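Local coordinates for protein BB1 (Synthetic construct, PDB 6D0T) that is a computationally designed eight-stranded beta barrel, made in work toward fluorescence-activating barrels, and probably serves as a scaffold rather than performing a natural task, at residues Y7-W12 with V84-V90; M1-A5 with P63-R67. All coordinates share one frame; numbering follows the deposited sequence.

Contact 1 of 2, residues Y7-W12 with V84-V90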
# COMPACT_ATOMS: atom_id res chain seq x y z
N TYR A 7 11.03 2.35 -9.45
CA TYR A 7 9.65 2.71 -9.72
C TYR A 7 8.90 3.19 -8.47
O TYR A 7 8.21 4.21 -8.52
CB TYR A 7 8.92 1.52 -10.35
CG TYR A 7 7.45 1.80 -10.57
CD1 TYR A 7 6.53 1.48 -9.61
CD2 TYR A 7 6.99 2.42 -11.73
CE1 TYR A 7 5.22 1.78 -9.75
CE2 TYR A 7 5.68 2.71 -11.90
CZ TYR A 7 4.77 2.38 -10.90
OH TYR A 7 3.43 2.68 -11.03
N PHE A 8 9.02 2.47 -7.36
CA PHE A 8 8.09 2.73 -6.26
C PHE A 8 8.43 3.96 -5.43
O PHE A 8 7.49 4.59 -4.92
CB PHE A 8 7.96 1.51 -5.34
CG PHE A 8 7.20 0.36 -5.96
CD1 PHE A 8 5.87 0.46 -6.19
CD2 PHE A 8 7.88 -0.80 -6.36
CE1 PHE A 8 5.18 -0.59 -6.81
CE2 PHE A 8 7.19 -1.84 -6.95
CZ PHE A 8 5.85 -1.73 -7.19
N PRO A 9 9.69 4.36 -5.28
CA PRO A 9 9.98 5.50 -4.41
C PRO A 9 9.26 6.76 -4.84
O PRO A 9 9.12 7.06 -6.04
CB PRO A 9 11.51 5.64 -4.50
CG PRO A 9 11.96 4.22 -4.73
CD PRO A 9 10.93 3.69 -5.72
N GLY A 10 8.81 7.50 -3.84
CA GLY A 10 8.01 8.68 -4.10
C GLY A 10 6.85 8.83 -3.14
O GLY A 10 6.73 8.08 -2.16
N THR A 11 6.04 9.84 -3.40
CA THR A 11 4.84 10.13 -2.62
C THR A 11 3.61 9.71 -3.41
O THR A 11 3.48 10.02 -4.59
CB THR A 11 4.77 11.61 -2.30
OG1 THR A 11 5.95 11.97 -1.59
CG2 THR A 11 3.55 11.93 -1.44
N TRP A 12 2.69 9.00 -2.74
CA TRP A 12 1.51 8.45 -3.36
C TRP A 12 0.31 8.73 -2.48
O TRP A 12 0.41 8.73 -1.25
CB TRP A 12 1.59 6.95 -3.55
CG TRP A 12 2.80 6.44 -4.32
CD1 TRP A 12 4.11 6.39 -3.88
CD2 TRP A 12 2.79 5.84 -5.61
NE1 TRP A 12 4.91 5.82 -4.83
CE2 TRP A 12 4.11 5.47 -5.91
CE3 TRP A 12 1.80 5.58 -6.55
CZ2 TRP A 12 4.46 4.86 -7.10
CZ3 TRP A 12 2.15 4.97 -7.74
CH2 TRP A 12 3.46 4.61 -8.00
N VAL A 84 1.19 -3.10 -10.91
CA VAL A 84 1.44 -1.83 -11.58
C VAL A 84 0.64 -1.74 -12.87
O VAL A 84 0.62 -2.67 -13.66
CB VAL A 84 2.95 -1.69 -11.87
CG1 VAL A 84 3.24 -0.36 -12.63
CG2 VAL A 84 3.73 -1.73 -10.58
N ARG A 85 -0.01 -0.59 -13.08
CA ARG A 85 -0.83 -0.36 -14.27
C ARG A 85 -0.31 0.73 -15.19
O ARG A 85 -0.72 0.76 -16.37
CB ARG A 85 -2.26 0.05 -13.88
CG ARG A 85 -2.99 -0.87 -12.92
CD ARG A 85 -3.25 -2.21 -13.50
NE ARG A 85 -3.80 -2.14 -14.85
CZ ARG A 85 -4.21 -3.19 -15.55
NH1 ARG A 85 -4.18 -4.41 -15.02
NH2 ARG A 85 -4.62 -3.02 -16.80
N SER A 86 0.50 1.65 -14.69
CA SER A 86 0.99 2.78 -15.48
C SER A 86 2.12 3.41 -14.70
O SER A 86 2.39 2.97 -13.57
CB SER A 86 -0.10 3.82 -15.71
OG SER A 86 -0.26 4.55 -14.50
N PRO A 87 2.77 4.45 -15.22
CA PRO A 87 3.85 5.08 -14.45
C PRO A 87 3.37 5.70 -13.16
O PRO A 87 4.19 5.86 -12.24
CB PRO A 87 4.42 6.13 -15.41
CG PRO A 87 4.10 5.55 -16.79
CD PRO A 87 2.76 4.92 -16.61
N ASP A 88 2.08 6.01 -13.04
CA ASP A 88 1.58 6.69 -11.84
C ASP A 88 0.48 5.94 -11.09
O ASP A 88 -0.11 6.52 -10.18
CB ASP A 88 1.10 8.11 -12.18
CG ASP A 88 -0.15 8.15 -13.07
OD1 ASP A 88 -0.71 7.09 -13.46
OD2 ASP A 88 -0.60 9.30 -13.36
N SER A 89 0.21 4.66 -11.40
CA SER A 89 -0.95 3.98 -10.81
C SER A 89 -0.63 2.53 -10.53
O SER A 89 -0.11 1.83 -11.41
CB SER A 89 -2.17 4.07 -11.74
OG SER A 89 -3.21 3.25 -11.27
N VAL A 90 -0.93 2.10 -9.30
CA VAL A 90 -0.72 0.72 -8.85
C VAL A 90 -2.01 0.22 -8.21
O VAL A 90 -2.56 0.88 -7.32
CB VAL A 90 0.45 0.63 -7.84
CG1 VAL A 90 0.65 -0.84 -7.42
CG2 VAL A 90 1.71 1.19 -8.42

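Contact 2 of 2, residues M1-A5 with P63-R67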
# COMPACT_ATOMS: atom_id res chain seq x y z
N MET A 1 8.55 -6.67 -15.67
CA MET A 1 8.12 -6.05 -14.39
C MET A 1 8.94 -4.81 -14.08
O MET A 1 10.03 -4.63 -14.57
CB MET A 1 8.26 -7.08 -13.27
CG MET A 1 7.38 -8.30 -13.50
SD MET A 1 7.23 -9.35 -12.05
CE MET A 1 6.15 -8.35 -11.00
N VAL A 2 8.39 -3.92 -13.25
CA VAL A 2 9.14 -2.76 -12.87
C VAL A 2 10.28 -3.17 -11.94
O VAL A 2 10.21 -4.17 -11.23
CB VAL A 2 8.25 -1.70 -12.18
CG1 VAL A 2 7.08 -1.29 -13.08
CG2 VAL A 2 7.77 -2.13 -10.77
N ASP A 3 11.31 -2.31 -11.93
CA ASP A 3 12.42 -2.36 -11.00
C ASP A 3 11.98 -1.67 -9.72
O ASP A 3 11.59 -0.50 -9.76
CB ASP A 3 13.63 -1.68 -11.63
CG ASP A 3 14.83 -1.64 -10.75
OD1 ASP A 3 14.77 -0.96 -9.68
OD2 ASP A 3 15.87 -2.23 -11.15
N ALA A 4 11.99 -2.40 -8.61
CA ALA A 4 11.32 -1.89 -7.41
C ALA A 4 11.87 -0.53 -6.98
O ALA A 4 11.10 0.41 -6.67
CB ALA A 4 11.46 -2.90 -6.26
N ALA A 5 13.19 -0.42 -6.89
CA ALA A 5 13.76 0.82 -6.37
C ALA A 5 13.75 1.94 -7.38
O ALA A 5 13.85 3.10 -6.98
CB ALA A 5 15.17 0.57 -5.85
N PRO A 63 8.75 -15.49 -7.04
CA PRO A 63 9.10 -15.29 -8.45
C PRO A 63 8.01 -14.62 -9.28
O PRO A 63 8.28 -14.22 -10.42
CB PRO A 63 9.39 -16.71 -8.94
CG PRO A 63 8.72 -17.60 -7.98
CD PRO A 63 8.69 -16.91 -6.67
N TYR A 64 6.78 -14.50 -8.78
CA TYR A 64 5.66 -14.12 -9.63
C TYR A 64 5.24 -12.66 -9.48
O TYR A 64 4.73 -12.07 -10.44
CB TYR A 64 4.43 -14.98 -9.30
CG TYR A 64 4.63 -16.47 -9.35
CD1 TYR A 64 4.09 -17.27 -8.36
CD2 TYR A 64 5.30 -17.07 -10.40
CE1 TYR A 64 4.23 -18.65 -8.39
CE2 TYR A 64 5.44 -18.46 -10.44
CZ TYR A 64 4.90 -19.24 -9.43
OH TYR A 64 5.02 -20.61 -9.45
N GLU A 65 5.38 -12.09 -8.30
CA GLU A 65 4.67 -10.85 -8.05
C GLU A 65 5.23 -10.19 -6.80
O GLU A 65 5.84 -10.84 -5.95
CB GLU A 65 3.17 -11.09 -7.91
CG GLU A 65 2.79 -11.81 -6.67
CD GLU A 65 1.36 -12.33 -6.72
OE1 GLU A 65 0.58 -11.87 -7.59
OE2 GLU A 65 1.02 -13.21 -5.91
N TYR A 66 5.00 -8.88 -6.71
CA TYR A 66 5.46 -8.13 -5.54
C TYR A 66 4.59 -8.45 -4.32
O TYR A 66 3.37 -8.58 -4.44
CB TYR A 66 5.42 -6.62 -5.82
CG TYR A 66 6.60 -6.13 -6.62
CD1 TYR A 66 7.84 -6.01 -6.02
CD2 TYR A 66 6.50 -5.84 -7.96
CE1 TYR A 66 8.91 -5.60 -6.69
CE2 TYR A 66 7.60 -5.43 -8.67
CZ TYR A 66 8.81 -5.32 -8.01
OH TYR A 66 9.96 -4.92 -8.64
N ARG A 67 5.24 -8.56 -3.16
CA ARG A 67 4.58 -8.69 -1.86
C ARG A 67 4.28 -7.31 -1.30
O ARG A 67 5.13 -6.43 -1.33
CB ARG A 67 5.46 -9.45 -0.87
CG ARG A 67 4.89 -9.54 0.55
CD ARG A 67 5.83 -10.27 1.48
NE ARG A 67 5.34 -10.25 2.85
CZ ARG A 67 5.56 -9.25 3.70

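Contact 1 of 2, residues Y7-W12 with V84-V90
Tyr7 OH donates to Ser86 O at 2.8 Å, meeting the carbonyl almost head-on with a C=O...donor angle of 163°. In this closed antiparallel barrel the bond ties the segment ahead of strand 10-18 to the type I turn, Ser86 to Ser89, between strands 77-86 and 89-96. The surroundings are consistent with the tryptophan corner seen in lipocalin-like barrels, in which a Gly-X-Trp at the start of the first strand packs against an arginine of the last: here Trp12 lies on Arg108, which also binds Tyr7 O and Pro87 O. The Tyr7 phenol reaches the turn because CG stands opposite the backbone N (chi1 176°). On the way its outer end passes beside two valines: Val84 CG1 is 3.6 Å from Tyr7 CZ, and Val90 CG2 lies at the ring edge, 3.8 Å from Tyr7 CE1. A phenylalanine in place of this tyrosine would probably keep much of that packing but leave Ser86 O without its hydroxyl donor, making the turn less firmly held. Phe8 continues the apolar layer. One of its faces takes Tyr7 CD1 near the rim, and its CZ comes within 4.0 Å of Val84 CG2. Trp12 approaches at about a right angle to Val90, bringing indole CZ3 to 3.9 Å from Val90 CG2. The indole cannot easily turn, since Trp12 NE1 gives its hydrogen to Phe8 O at 2.9 Å, the oxygen lying only 13° out of the ring plane; this bond also satisfies a buried N-H. The turn is braced from within, where Ser86 OG donates over 2.8 Å to Asp88 OD1, on the anti side of the carboxylate.

Contact 2 of 2, residues M1-A5 with P63-R67
With chi1 at -80°, Tyr66 carries CG anti to its own carbonyl carbon and extends its phenol toward the N-terminal segment, while Met1 bends at chi3 (73°) to bring CE to the same ring. The hydroxyl makes the polar link: Tyr66 OH donates to Val2 O at 2.7 Å. The acceptor lies near the plane of the phenol, whereas the hydroxyl sits above the plane of the carbonyl, 36° out of it. Three apolar groups gather around the ring. Met1 CE is 4.0 Å from Tyr66 CD2, the Val2 side chain crosses the phenol obliquely with CG2 3.9 Å from Tyr66 CE2, and Ala4 CB is 3.7 Å from Tyr66 CE1. The contact lies at one end of the antiparallel barrel, where the chain start and short helix 4-7 pack against the loop between strands 51-59 and 67-72. Asp3 is the N-cap of that helix, its OD1 accepting from Gln6 N. Farther in, Tyr66 packs on Ile58 and Leu82 and meets Phe8 edge-to-face. Nearer the surface, the Met1 thioether runs beside the loop backbone, with SD 4.0 Å from Tyr64 O.

Both contacts dock the chain start onto the barrel; their segments alternate along the sequence, and helix 4-7 spans the junction of 1-5 and 7-12: contact 2 holds its beginning and contact 1 its last residue. Each follows the same principle, a tyrosine hydroxyl given to a backbone carbonyl amid apolar packing, but the N-terminal segment supplies the donor in contact 1 and the acceptor in contact 2. Contact 1 goes deeper at its tryptophan end; both have exposed loop or turn residues, but contact 2 buries only Tyr66 and Ala4 among its touching residues and lies farther from the chain centre. Val2 joins them, its CG2 packing 3.9 Å from Phe8 CE2 and its CG1 4.0 Å from Val84 CG1.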